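Local structure of putative polyketide cyclase (3F7X) at residues Glu24-Tyr29 / Ile83-Asn88; Tyr30-Phe33 / Pro39-Leu42. The protein is of unknown function but probably binds a small molecule in the pocket of a SnoaL-like fold, perhaps acting as a polyketide cyclase. All blocks are in the same frame, centred on the assembly; numbering follows the deposited sequence.

Interaction 1 (Glu24-Tyr29 / Ile83-Asn88). With EDO (1,2-ethanediol), chain D.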
loop_
_atom_site.group_PDB
_atom_site.type_symbol
_atom_site.label_atom_id
_atom_site.label_comp_id
_atom_site.label_asym_id
_atom_site.label_seq_id
_atom_site.Cartn_x
_atom_site.Cartn_y
_atom_site.Cartn_z
ATOM N N GLU A 24 -6.702 -17.941 2.437
ATOM C CA GLU A 24 -6.597 -18.603 3.709
ATOM C C GLU A 24 -5.268 -18.360 4.417
ATOM O O GLU A 24 -5.229 -18.164 5.628
ATOM C CB GLU A 24 -6.833 -20.101 3.551
ATOM C CG GLU A 24 -8.304 -20.435 3.187
ATOM C CD GLU A 24 -8.548 -21.864 2.699
ATOM O OE1 GLU A 24 -7.607 -22.552 2.264
ATOM O OE2 GLU A 24 -9.725 -22.291 2.749
ATOM N N LEU A 25 -4.189 -18.355 3.664
ATOM C CA LEU A 25 -2.860 -18.128 4.173
ATOM C C LEU A 25 -2.746 -16.713 4.798
ATOM O O LEU A 25 -2.263 -16.524 5.923
ATOM C CB LEU A 25 -1.880 -18.306 3.047
ATOM C CG LEU A 25 -0.426 -18.172 3.383
ATOM C CD1 LEU A 25 0.057 -19.094 4.455
ATOM C CD2 LEU A 25 0.443 -18.367 2.112
ATOM N N VAL A 26 -3.231 -15.712 4.063
ATOM C CA VAL A 26 -3.200 -14.326 4.541
ATOM C C VAL A 26 -4.163 -14.154 5.713
ATOM O O VAL A 26 -3.834 -13.458 6.664
ATOM C CB VAL A 26 -3.416 -13.326 3.386
ATOM C CG1 VAL A 26 -3.581 -11.920 3.929
ATOM C CG2 VAL A 26 -2.254 -13.438 2.381
ATOM N N ASN A 27 -5.335 -14.771 5.667
ATOM C CA ASN A 27 -6.207 -14.745 6.837
ATOM C C ASN A 27 -5.511 -15.339 8.072
ATOM O O ASN A 27 -5.657 -14.820 9.166
ATOM C CB ASN A 27 -7.469 -15.535 6.600
ATOM C CG ASN A 27 -8.462 -14.840 5.743
ATOM O OD1 ASN A 27 -8.488 -13.648 5.658
ATOM N ND2 ASN A 27 -9.359 -15.636 5.119
ATOM N N ALA A 28 -4.773 -16.435 7.884
ATOM C CA ALA A 28 -4.052 -17.047 8.996
ATOM C C ALA A 28 -2.944 -16.133 9.528
ATOM O O ALA A 28 -2.745 -16.076 10.741
ATOM C CB ALA A 28 -3.473 -18.429 8.565
ATOM N N TYR A 29 -2.267 -15.429 8.627
ATOM C CA TYR A 29 -1.270 -14.446 8.981
ATOM C C TYR A 29 -1.842 -13.395 9.888
ATOM O O TYR A 29 -1.295 -13.132 10.967
ATOM C CB TYR A 29 -0.718 -13.855 7.684
ATOM C CG TYR A 29 0.343 -12.781 7.801
ATOM C CD1 TYR A 29 1.693 -13.127 7.804
ATOM C CD2 TYR A 29 0.023 -11.454 7.745
ATOM C CE1 TYR A 29 2.671 -12.148 7.844
ATOM C CE2 TYR A 29 0.993 -10.461 7.778
ATOM C CZ TYR A 29 2.319 -10.811 7.841
ATOM O OH TYR A 29 3.325 -9.853 7.878
ATOM N N ILE A 83 -10.647 -6.339 7.926
ATOM C CA ILE A 83 -9.663 -6.904 7.034
ATOM C C ILE A 83 -10.335 -7.420 5.774
ATOM O O ILE A 83 -11.235 -8.264 5.835
ATOM C CB ILE A 83 -8.842 -8.029 7.685
ATOM C CG1 ILE A 83 -8.255 -7.596 9.053
ATOM C CG2 ILE A 83 -7.746 -8.471 6.725
ATOM C CD1 ILE A 83 -7.692 -8.748 9.861
ATOM N N VAL A 84 -9.866 -6.937 4.637
ATOM C CA VAL A 84 -10.311 -7.384 3.318
ATOM C C VAL A 84 -9.095 -7.993 2.623
ATOM O O VAL A 84 -8.089 -7.309 2.433
ATOM C CB VAL A 84 -10.897 -6.215 2.513
ATOM C CG1 VAL A 84 -11.231 -6.696 1.089
ATOM C CG2 VAL A 84 -12.089 -5.624 3.208
ATOM N N VAL A 85 -9.194 -9.261 2.304
ATOM C CA VAL A 85 -8.128 -10.035 1.709
ATOM C C VAL A 85 -8.513 -10.418 0.308
ATOM O O VAL A 85 -9.599 -10.917 0.066
ATOM C CB VAL A 85 -7.805 -11.303 2.534
ATOM C CG1 VAL A 85 -6.718 -12.142 1.856
ATOM C CG2 VAL A 85 -7.390 -10.913 3.958
HETATM N N MSE A 86 -7.611 -10.147 -0.638
HETATM C CA MSE A 86 -7.791 -10.415 -2.068
HETATM C C MSE A 86 -6.611 -11.152 -2.633
HETATM O O MSE A 86 -5.509 -11.037 -2.109
HETATM C CB MSE A 86 -8.019 -9.084 -2.793
HETATM C CG MSE A 86 -9.246 -8.360 -2.244
HETATM SE SE MSE A 86 -9.393 -6.491 -2.751
HETATM C CE MSE A 86 -8.170 -5.788 -1.503
ATOM N N GLN A 87 -6.814 -11.920 -3.709
ATOM C CA GLN A 87 -5.742 -12.669 -4.311
ATOM C C GLN A 87 -5.894 -12.708 -5.818
ATOM O O GLN A 87 -6.978 -12.487 -6.349
ATOM C CB GLN A 87 -5.659 -14.103 -3.789
ATOM C CG GLN A 87 -6.869 -15.008 -4.128
ATOM C CD GLN A 87 -6.629 -16.449 -3.770
ATOM O OE1 GLN A 87 -6.924 -16.858 -2.650
ATOM N NE2 GLN A 87 -6.089 -17.207 -4.710
ATOM N N ASN A 88 -4.803 -13.043 -6.494
ATOM C CA ASN A 88 -4.884 -13.359 -7.921
ATOM C C ASN A 88 -5.384 -14.821 -8.079
ATOM O O ASN A 88 -5.501 -15.555 -7.121
ATOM C CB ASN A 88 -3.607 -13.019 -8.673
ATOM C CG ASN A 88 -2.436 -13.915 -8.337
ATOM O OD1 ASN A 88 -2.501 -14.727 -7.408
ATOM N ND2 ASN A 88 -1.319 -13.702 -9.037
HETATM C C1 EDO D . 2.976 -7.003 9.679
HETATM O O1 EDO D . 2.743 -7.374 8.348
HETATM C C2 EDO D . 4.487 -6.996 10.017
HETATM O O2 EDO D . 5.242 -6.051 9.185
#
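Val85 reaches from its strand to the helix and sets its two methyls against two successive residues, Val26 and Asn27. Its CG1 meets Val26 CG1 at 3.8 Å, the two side chains crossing at a slant, and its CG2 lies 3.4 Å from Asn27 OD1, a van der Waals approach of a methyl to an amide oxygen. With CG1 of Val26 anti to the backbone nitrogen (chi1 172°), that methyl faces the strand. No hydrogen bond joins the two segments; the contact is small, burying 143 Å² with both sides summed, and mostly apolar, with Asn27 at its exposed margin. This is the way a SnoaL-like fold is put together: the N-terminal helix lies across the concave side of a curved mixed sheet, here reaching its edge strand 76-87, which pairs inward with strand 93-104 through Met86 and Ala95. At the strand's end Gln87 NE2 gives a 3.0 Å hydrogen bond to Asn88 O, the acceptor lying in the amide plane of Gln87, and Gln87 OE1 is hydrogen-bonded to Thr23 OG1 on the helix, a second tie between helix and strand beside the valine contact. One turn further along the helix from Val26, Tyr29 points into the interior. Its OH shares a 2.6 Å hydrogen bond with O1 of an ethanediol (chain D), probably from the crystallisation liquor, that sits at the ring edge and is also held by His51 NE2 and Asn139 OD1. A phenylalanine in place of Tyr29 would probably leave that diol oxygen without its phenol partner.

Interaction 2 (Tyr30-Phe33 / Pro39-Leu42); sequences YAAF and PAFL. With EDO (1,2-ethanediol), chain E.
Phe33 and Phe41 both carry CG anti to the backbone nitrogen (chi1 -180° and -178°), which sends the two rings out side by side in the same direction from their separate helices. They meet with Phe33 CD2 4.1 Å from Phe41 CE1, the latter lying at the edge of the Phe33 ring and near its plane. Behind the rings the backbones come close, with CA of Ala32 5.2 Å from CA of Phe41. The small side chain of Ala32 fits this closeness: its CB stands 3.6 Å from Phe41 N and 4.0 Å from Ala40 CB. Tight packing of this kind is found here where the chain turns between two consecutive helices, 22-35 and 38-43, through a very short connection. One face of the Phe33 ring takes an ethanediol (chain E), probably from the crystallisation liquor, whose C2 sits 3.7 Å above the ring centre, while its O2 donates a 2.6 Å hydrogen bond to Phe33 O. The diol is also bonded to Glu78 N, and about 4 Å separates the side chain of Phe33 from an unidentified ligand, consistent with a pocket wall here. Around the pair, Met69 of helix 62-75 touches both phenylalanines, and Leu80 of strand 76-87 packs on Phe33.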
loop_
_atom_site.group_PDB
_atom_site.type_symbol
_atom_site.label_atom_id
_atom_site.label_comp_id
_atom_site.label_asym_id
_atom_site.label_seq_id
_atom_site.Cartn_x
_atom_site.Cartn_y
_atom_site.Cartn_z
ATOM N N TYR A 30 -2.981 -12.835 9.498
ATOM C CA TYR A 30 -3.589 -11.801 10.321
ATOM C C TYR A 30 -4.249 -12.341 11.594
ATOM O O TYR A 30 -4.256 -11.631 12.590
ATOM C CB TYR A 30 -4.558 -10.953 9.491
ATOM C CG TYR A 30 -3.770 -10.040 8.564
ATOM C CD1 TYR A 30 -2.861 -9.125 9.077
ATOM C CD2 TYR A 30 -3.861 -10.131 7.193
ATOM C CE1 TYR A 30 -2.091 -8.325 8.238
ATOM C CE2 TYR A 30 -3.111 -9.351 6.357
ATOM C CZ TYR A 30 -2.236 -8.440 6.866
ATOM O OH TYR A 30 -1.484 -7.649 6.036
ATOM N N ALA A 31 -4.809 -13.556 11.566
ATOM C CA ALA A 31 -5.329 -14.156 12.755
ATOM C C ALA A 31 -4.202 -14.288 13.787
ATOM O O ALA A 31 -4.405 -14.029 14.977
ATOM C CB ALA A 31 -5.969 -15.525 12.421
ATOM N N ALA A 32 -3.029 -14.752 13.360
ATOM C CA ALA A 32 -1.883 -14.935 14.229
ATOM C C ALA A 32 -1.373 -13.616 14.742
ATOM O O ALA A 32 -1.061 -13.491 15.926
ATOM C CB ALA A 32 -0.793 -15.741 13.545
ATOM N N PHE A 33 -1.336 -12.624 13.864
ATOM C CA PHE A 33 -0.940 -11.276 14.258
ATOM C C PHE A 33 -1.875 -10.750 15.361
ATOM O O PHE A 33 -1.435 -10.295 16.402
ATOM C CB PHE A 33 -0.970 -10.364 13.022
ATOM C CG PHE A 33 -0.583 -8.939 13.274
ATOM C CD1 PHE A 33 -1.491 -8.021 13.753
ATOM C CD2 PHE A 33 0.682 -8.483 12.950
ATOM C CE1 PHE A 33 -1.145 -6.706 13.974
ATOM C CE2 PHE A 33 1.037 -7.147 13.182
ATOM C CZ PHE A 33 0.097 -6.272 13.680
ATOM N N PRO A 39 4.674 -18.030 17.023
ATOM C CA PRO A 39 5.025 -19.239 16.301
ATOM C C PRO A 39 4.155 -19.473 15.060
ATOM O O PRO A 39 4.670 -19.842 13.997
ATOM C CB PRO A 39 4.821 -20.341 17.338
ATOM C CG PRO A 39 5.041 -19.640 18.633
ATOM C CD PRO A 39 4.480 -18.274 18.469
ATOM N N ALA A 40 2.850 -19.274 15.184
ATOM C CA ALA A 40 1.939 -19.460 14.065
ATOM C C ALA A 40 2.216 -18.472 12.964
ATOM O O ALA A 40 2.162 -18.799 11.780
ATOM C CB ALA A 40 0.499 -19.345 14.541
ATOM N N PHE A 41 2.503 -17.238 13.344
ATOM C CA PHE A 41 2.780 -16.147 12.392
ATOM C C PHE A 41 4.041 -16.447 11.574
ATOM O O PHE A 41 4.021 -16.425 10.346
ATOM C CB PHE A 41 2.937 -14.860 13.209
ATOM C CG PHE A 41 3.188 -13.614 12.410
ATOM C CD1 PHE A 41 2.143 -12.891 11.840
ATOM C CD2 PHE A 41 4.485 -13.162 12.228
ATOM C CE1 PHE A 41 2.416 -11.740 11.121
ATOM C CE2 PHE A 41 4.748 -12.031 11.484
ATOM C CZ PHE A 41 3.713 -11.316 10.948
ATOM N N LEU A 42 5.122 -16.778 12.273
ATOM C CA LEU A 42 6.406 -16.978 11.605
ATOM C C LEU A 42 6.399 -18.264 10.763
ATOM O O LEU A 42 7.091 -18.337 9.751
ATOM C CB LEU A 42 7.532 -17.021 12.635
ATOM C CG LEU A 42 7.799 -15.696 13.376
ATOM C CD1 LEU A 42 8.765 -15.932 14.531
ATOM C CD2 LEU A 42 8.345 -14.632 12.431
HETATM C C1 EDO E . 0.284 -6.988 17.132
HETATM O O1 EDO E . 0.445 -6.400 18.450
HETATM C C2 EDO E . 1.189 -8.170 16.808
HETATM O O2 EDO E . 0.725 -9.362 17.474
#

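In the fold
From the N terminus, helix 22-35 supplies the first segment of both contacts: 24-29 for interaction 1, then 30-33 for interaction 2. Interaction 2 closes first, when the chain turns back within a few residues into helix 38-43. Interaction 1 closes much later, after the chain has passed through short strands and helix 62-75 and run up strand 76-87, so the smaller loop is nested inside the larger. One helix is thereby tied to the edge of the sheet and to its own successor. The contacts also touch directly, Ile83 packing on Tyr30, which makes the helix a continuous link between the sheet and the helical side of the fold.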